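Local atomic coordinates of Two-component system sensor histidine kinase (Bacteroides thetaiotaomicron, PDB entry 3OTT), a protein that probably senses saccharides through its extracellular beta-propeller and beta-sandwich region and, as a predicted histidine kinase, relays the signal to transcription. Residues Ser22-Phe27 / Trp293-Gly299; Phe229-Lys235 / Gly248-Tyr254. All blocks are in the same frame, centred on the assembly; numbering follows the deposited sequence.

Interaction 1 of 2, residues Ser22-Phe27 / Trp293-Gly299; sequences SVVSCF and WLGTDYG
Phe27 and Trp293 meet where the first and last blades of the N-terminal beta-propeller pack face to face. Trp293 CB sits over the centre of the Phe27 ring, a CH-pi contact 3.6 Å from CB to the centroid, while the two ring planes are merely oblique, at 49°. With Phe27 CG beside its own backbone N (chi1 -60°), the ring reaches across to strand 293-296, and its CE1 comes edge-on to Gly295 N at 3.6 Å. Gly295 has no side chain, and Val24 CG1 settles 3.7 Å from Gly295 CA. Strands 24-27 and 293-296 run roughly antiparallel at 152°, but belong to different sheets. Two nearly straight backbone bonds bridge the segments: Val24 N to Thr296 O, 3.0 Å, between the strands, and Gly299 N to Ser22 O, 2.7 Å, beyond their ends. Val23 and Asp297 lie side by side, with Val23 CG2 against Asp297 OD1, which also accepts from Trp282 NE1. Further out, Asp287 holds Trp293 NE1, and Ile37 and Ile300 pack on Val24. An ST turn shapes the 296-299 loop: Thr296 OG1 accepts from Tyr298 N at 2.9 Å and donates to Gly299 O at 2.8 Å, approaching that oxygen from above its carbonyl plane.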
loop_
_atom_site.group_PDB
_atom_site.type_symbol
_atom_site.label_atom_id
_atom_site.label_comp_id
_atom_site.label_asym_id
_atom_site.label_seq_id
_atom_site.Cartn_x
_atom_site.Cartn_y
_atom_site.Cartn_z
ATOM N N SER B 22 1.967 35.242 20.821
ATOM C CA SER B 22 1.897 35.827 19.496
ATOM C C SER B 22 2.873 35.165 18.563
ATOM O O SER B 22 2.679 35.260 17.360
ATOM C CB SER B 22 2.068 37.338 19.531
ATOM O OG SER B 22 3.259 37.698 20.196
ATOM N N VAL B 23 3.867 34.453 19.125
ATOM C CA VAL B 23 4.861 33.679 18.357
ATOM C C VAL B 23 4.507 32.192 18.175
ATOM O O VAL B 23 4.400 31.439 19.149
ATOM C CB VAL B 23 6.321 33.800 18.960
ATOM C CG1 VAL B 23 7.312 33.133 18.071
ATOM C CG2 VAL B 23 6.752 35.262 19.123
ATOM N N VAL B 24 4.384 31.741 16.922
ATOM C CA VAL B 24 4.066 30.342 16.659
ATOM C C VAL B 24 5.288 29.619 16.151
ATOM O O VAL B 24 5.895 30.038 15.166
ATOM C CB VAL B 24 2.897 30.238 15.684
ATOM C CG1 VAL B 24 2.722 28.825 15.121
ATOM C CG2 VAL B 24 1.648 30.704 16.341
ATOM N N SER B 25 5.653 28.505 16.748
ATOM C CA SER B 25 6.902 27.912 16.327
ATOM C C SER B 25 6.750 26.564 15.609
ATOM O O SER B 25 7.743 26.069 15.107
ATOM C CB SER B 25 7.762 27.706 17.558
ATOM O OG SER B 25 7.010 26.820 18.391
ATOM N N CYS B 26 5.554 25.938 15.679
ATOM C CA CYS B 26 5.278 24.666 15.043
ATOM C C CYS B 26 3.789 24.335 15.021
ATOM O O CYS B 26 3.006 24.926 15.772
ATOM C CB CYS B 26 5.994 23.528 15.749
ATOM S SG CYS B 26 5.659 23.449 17.482
ATOM N N PHE B 27 3.446 23.347 14.193
ATOM C CA PHE B 27 2.070 22.882 13.994
ATOM C C PHE B 27 2.143 21.389 13.962
ATOM O O PHE B 27 3.120 20.839 13.441
ATOM C CB PHE B 27 1.455 23.297 12.651
ATOM C CG PHE B 27 1.383 24.765 12.430
ATOM C CD1 PHE B 27 2.456 25.450 11.867
ATOM C CD2 PHE B 27 0.254 25.478 12.794
ATOM C CE1 PHE B 27 2.390 26.811 11.637
ATOM C CE2 PHE B 27 0.212 26.844 12.605
ATOM C CZ PHE B 27 1.241 27.514 12.017
ATOM N N TRP B 293 0.207 26.332 6.469
ATOM C CA TRP B 293 0.115 27.041 7.715
ATOM C C TRP B 293 1.468 27.719 7.906
ATOM O O TRP B 293 2.487 27.044 7.875
ATOM C CB TRP B 293 -0.160 26.024 8.895
ATOM C CG TRP B 293 -1.488 25.320 8.721
ATOM C CD1 TRP B 293 -1.777 24.270 7.892
ATOM C CD2 TRP B 293 -2.738 25.720 9.312
ATOM N NE1 TRP B 293 -3.113 23.972 7.947
ATOM C CE2 TRP B 293 -3.728 24.853 8.813
ATOM C CE3 TRP B 293 -3.098 26.715 10.233
ATOM C CZ2 TRP B 293 -5.064 24.920 9.242
ATOM C CZ3 TRP B 293 -4.427 26.823 10.632
ATOM C CH2 TRP B 293 -5.394 25.917 10.155
ATOM N N LEU B 294 1.476 29.026 8.133
ATOM C CA LEU B 294 2.730 29.780 8.409
ATOM C C LEU B 294 2.656 30.354 9.797
ATOM O O LEU B 294 1.746 31.139 10.122
ATOM C CB LEU B 294 2.953 30.948 7.416
ATOM C CG LEU B 294 2.657 30.577 5.963
ATOM C CD1 LEU B 294 2.356 31.839 5.126
ATOM C CD2 LEU B 294 3.912 29.854 5.421
ATOM N N GLY B 295 3.643 29.973 10.605
ATOM C CA GLY B 295 3.765 30.443 11.977
ATOM C C GLY B 295 4.877 31.468 12.056
ATOM O O GLY B 295 6.080 31.179 11.695
ATOM N N THR B 296 4.498 32.630 12.585
ATOM C CA THR B 296 5.290 33.782 12.475
ATOM C C THR B 296 5.482 34.397 13.851
ATOM O O THR B 296 5.009 33.883 14.869
ATOM C CB THR B 296 4.655 34.809 11.549
ATOM O OG1 THR B 296 3.621 35.464 12.273
ATOM C CG2 THR B 296 4.024 34.171 10.297
ATOM N N ASP B 297 6.249 35.485 13.851
ATOM C CA ASP B 297 6.533 36.227 15.012
ATOM C C ASP B 297 5.299 37.018 15.464
ATOM O O ASP B 297 5.312 37.564 16.540
ATOM C CB ASP B 297 7.683 37.211 14.722
ATOM C CG ASP B 297 8.648 37.301 15.867
ATOM O OD1 ASP B 297 9.007 36.243 16.412
ATOM O OD2 ASP B 297 9.045 38.427 16.225
ATOM N N TYR B 298 4.225 37.026 14.668
ATOM C CA TYR B 298 2.978 37.598 15.119
ATOM C C TYR B 298 1.752 36.923 14.469
ATOM O O TYR B 298 1.239 37.391 13.439
ATOM C CB TYR B 298 3.002 39.130 14.985
ATOM C CG TYR B 298 1.742 39.840 15.512
ATOM C CD1 TYR B 298 1.455 39.895 16.870
ATOM C CD2 TYR B 298 0.840 40.440 14.625
ATOM C CE1 TYR B 298 0.288 40.507 17.328
ATOM C CE2 TYR B 298 -0.291 41.080 15.072
ATOM C CZ TYR B 298 -0.560 41.104 16.414
ATOM O OH TYR B 298 -1.686 41.734 16.827
ATOM N N GLY B 299 1.261 35.845 15.078
ATOM C CA GLY B 299 0.097 35.134 14.541
ATOM C C GLY B 299 0.426 34.099 13.452
ATOM O O GLY B 299 1.603 33.794 13.168
#

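Interaction 2 of 2, residues Phe229-Lys235 / Gly248-Tyr254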
loop_
_atom_site.group_PDB
_atom_site.type_symbol
_atom_site.label_atom_id
_atom_site.label_comp_id
_atom_site.label_asym_id
_atom_site.label_seq_id
_atom_site.Cartn_x
_atom_site.Cartn_y
_atom_site.Cartn_z
ATOM N N PHE B 229 21.036 34.729 -0.309
ATOM C CA PHE B 229 20.196 35.809 0.171
ATOM C C PHE B 229 20.971 36.395 1.328
ATOM O O PHE B 229 20.700 36.041 2.486
ATOM C CB PHE B 229 18.932 35.225 0.795
ATOM C CG PHE B 229 17.957 34.585 -0.177
ATOM C CD1 PHE B 229 17.836 35.012 -1.501
ATOM C CD2 PHE B 229 17.077 33.618 0.277
ATOM C CE1 PHE B 229 16.886 34.437 -2.383
ATOM C CE2 PHE B 229 16.122 33.037 -0.595
ATOM C CZ PHE B 229 16.039 33.459 -1.937
ATOM N N HIS B 230 21.938 37.238 1.050
ATOM C CA HIS B 230 22.754 37.892 2.089
ATOM C C HIS B 230 21.922 38.597 3.165
ATOM O O HIS B 230 20.856 39.181 2.840
ATOM C CB HIS B 230 23.599 38.939 1.402
ATOM C CG HIS B 230 24.538 39.644 2.307
ATOM N ND1 HIS B 230 24.668 41.016 2.306
ATOM C CD2 HIS B 230 25.396 39.175 3.248
ATOM C CE1 HIS B 230 25.581 41.361 3.197
ATOM N NE2 HIS B 230 26.034 40.263 3.783
ATOM N N ASN B 231 22.386 38.573 4.421
ATOM C CA ASN B 231 21.615 39.154 5.571
ATOM C C ASN B 231 20.169 38.590 5.731
ATOM O O ASN B 231 19.326 39.185 6.434
ATOM C CB ASN B 231 21.547 40.697 5.533
ATOM C CG ASN B 231 22.923 41.378 5.752
ATOM O OD1 ASN B 231 23.832 40.823 6.405
ATOM N ND2 ASN B 231 23.073 42.580 5.196
ATOM N N ASN B 232 19.878 37.463 5.090
ATOM C CA ASN B 232 18.597 36.785 5.338
ATOM C C ASN B 232 18.947 35.372 5.798
ATOM O O ASN B 232 20.022 34.887 5.505
ATOM C CB ASN B 232 17.735 36.798 4.075
ATOM C CG ASN B 232 16.198 36.747 4.363
ATOM O OD1 ASN B 232 15.735 36.551 5.525
ATOM N ND2 ASN B 232 15.402 36.916 3.285
ATOM N N SER B 233 18.136 34.741 6.612
ATOM C CA SER B 233 18.396 33.346 6.934
ATOM C C SER B 233 17.141 32.551 6.666
ATOM O O SER B 233 16.029 33.057 6.801
ATOM C CB SER B 233 18.801 33.167 8.385
ATOM O OG SER B 233 17.886 33.868 9.182
ATOM N N ILE B 234 17.329 31.316 6.237
ATOM C CA ILE B 234 16.237 30.439 6.043
ATOM C C ILE B 234 15.936 29.764 7.364
ATOM O O ILE B 234 16.804 29.085 7.927
ATOM C CB ILE B 234 16.565 29.385 5.028
ATOM C CG1 ILE B 234 16.954 30.029 3.701
ATOM C CG2 ILE B 234 15.352 28.431 4.820
ATOM C CD1 ILE B 234 15.842 30.392 2.906
ATOM N N LYS B 235 14.714 29.941 7.855
ATOM C CA LYS B 235 14.286 29.383 9.156
ATOM C C LYS B 235 13.411 28.142 9.039
ATOM O O LYS B 235 13.309 27.346 9.974
ATOM C CB LYS B 235 13.506 30.440 9.939
ATOM C CG LYS B 235 14.208 31.762 9.999
ATOM C CD LYS B 235 13.722 32.632 11.159
ATOM C CE LYS B 235 14.809 33.639 11.628
ATOM N NZ LYS B 235 16.225 33.055 11.818
ATOM N N GLY B 248 10.806 29.813 4.500
ATOM C CA GLY B 248 10.442 30.876 5.451
ATOM C C GLY B 248 11.678 31.555 5.979
ATOM O O GLY B 248 12.630 30.907 6.422
ATOM N N THR B 249 11.700 32.884 5.896
ATOM C CA THR B 249 12.892 33.621 6.250
ATOM C C THR B 249 12.548 34.592 7.358
ATOM O O THR B 249 11.439 34.616 7.836
ATOM C CB THR B 249 13.508 34.358 4.998
ATOM O OG1 THR B 249 12.719 35.507 4.664
ATOM C CG2 THR B 249 13.570 33.424 3.757
ATOM N N ASP B 250 13.491 35.439 7.716
ATOM C CA ASP B 250 13.144 36.610 8.455
ATOM C C ASP B 250 12.753 37.780 7.591
ATOM O O ASP B 250 12.541 38.865 8.129
ATOM C CB ASP B 250 14.218 37.043 9.450
ATOM C CG ASP B 250 15.557 36.812 8.956
ATOM O OD1 ASP B 250 15.987 37.519 8.023
ATOM O OD2 ASP B 250 16.198 35.915 9.534
ATOM N N ASN B 251 12.604 37.590 6.288
ATOM C CA ASN B 251 12.060 38.704 5.473
ATOM C C ASN B 251 11.056 38.143 4.504
ATOM O O ASN B 251 11.120 38.390 3.273
ATOM C CB ASN B 251 13.170 39.538 4.807
ATOM C CG ASN B 251 12.627 40.802 4.037
ATOM O OD1 ASN B 251 11.738 41.530 4.514
ATOM N ND2 ASN B 251 13.193 41.056 2.822
ATOM N N GLY B 252 10.162 37.316 5.067
ATOM C CA GLY B 252 9.004 36.812 4.354
ATOM C C GLY B 252 9.233 35.445 3.757
ATOM O O GLY B 252 10.172 34.744 4.094
ATOM N N LEU B 253 8.348 35.104 2.841
ATOM C CA LEU B 253 8.234 33.812 2.199
ATOM C C LEU B 253 8.729 33.819 0.751
ATOM O O LEU B 253 8.400 34.712 -0.012
ATOM C CB LEU B 253 6.729 33.381 2.205
ATOM C CG LEU B 253 6.340 32.044 1.554
ATOM C CD1 LEU B 253 6.947 30.807 2.219
ATOM C CD2 LEU B 253 4.844 31.973 1.529
ATOM N N TYR B 254 9.529 32.814 0.398
ATOM C CA TYR B 254 10.009 32.647 -0.954
ATOM C C TYR B 254 9.481 31.318 -1.414
ATOM O O TYR B 254 9.369 30.367 -0.620
ATOM C CB TYR B 254 11.513 32.625 -1.037
ATOM C CG TYR B 254 12.136 33.986 -0.850
ATOM C CD1 TYR B 254 12.327 34.491 0.416
ATOM C CD2 TYR B 254 12.539 34.775 -1.959
ATOM C CE1 TYR B 254 12.946 35.701 0.612
ATOM C CE2 TYR B 254 13.142 36.031 -1.775
ATOM C CZ TYR B 254 13.347 36.474 -0.470
ATOM O OH TYR B 254 13.862 37.717 -0.167
#
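A propeller blade begins here: a polar cluster gathers at the hairpin of strands 232-239 and 245-249 and the turn after it, while Phe229, ending strand 222-229 of the preceding blade, stacks on Tyr254 of strand 252-256. The Ser233 hydroxyl donates to Asp250 OD2 at 2.7 Å, reaching the oxygen on its syn side, 23° out of the carboxylate plane. Lys235 bends at its last torsion (chi4 -46°), which brings NZ back to Ser233 OG, 3.2 Å away, while its salt bridge to Asp250 OD2 is long at 3.7 Å. Ser233 OG thus bridges the two, donating to the carboxylate and accepting from the lysine, whose positive charge probably helps to stabilise the ionised Asp250. The Asn232 side chain crosses that of Thr249 at about a right angle, and its OD1 takes a weak bond from Asp250 N. The backbone contributes Lys235 N to Gly248 O, 2.7 Å. Thr249 OG1 accepts from Asn251 N at 2.6 Å, an ST turn, and donates to Gly252 O, which Thr249 N meets from the opposite face. The aromatic stack is face-to-face, centroids 4.4 Å apart and planes 26° askew, with Phe229 CZ 3.7 Å from Tyr254 CD2. His265, from outer strand 264-266, stacks on Tyr254 as well. A type II turn carries the chain from Phe229 to Asn232; strand 281-286, innermost in the next blade, packs its Trp282 against Lys235.

Both contacts lie in the N-terminal propeller, their centres 15 Å apart and their nearest atoms about 4 Å apart without touching. Interaction 2 is nested along the chain inside the long loop that interaction 1 closes. It belongs to the blade that runs from strand 232-239 to strand 264-266, whereas interaction 1 joins the following blade to the first one, which opens with strand 24-29. That following blade is completed by N-terminal strand 13-15 beside 300-303, the Velcro closure of a propeller, in which an N-terminal strand completes the last blade. Strand 281-286 links the sites: its Trp282 touches Lys235 of interaction 2 and Val23 of interaction 1. Three consecutive blades are therefore packed together around the ring closure.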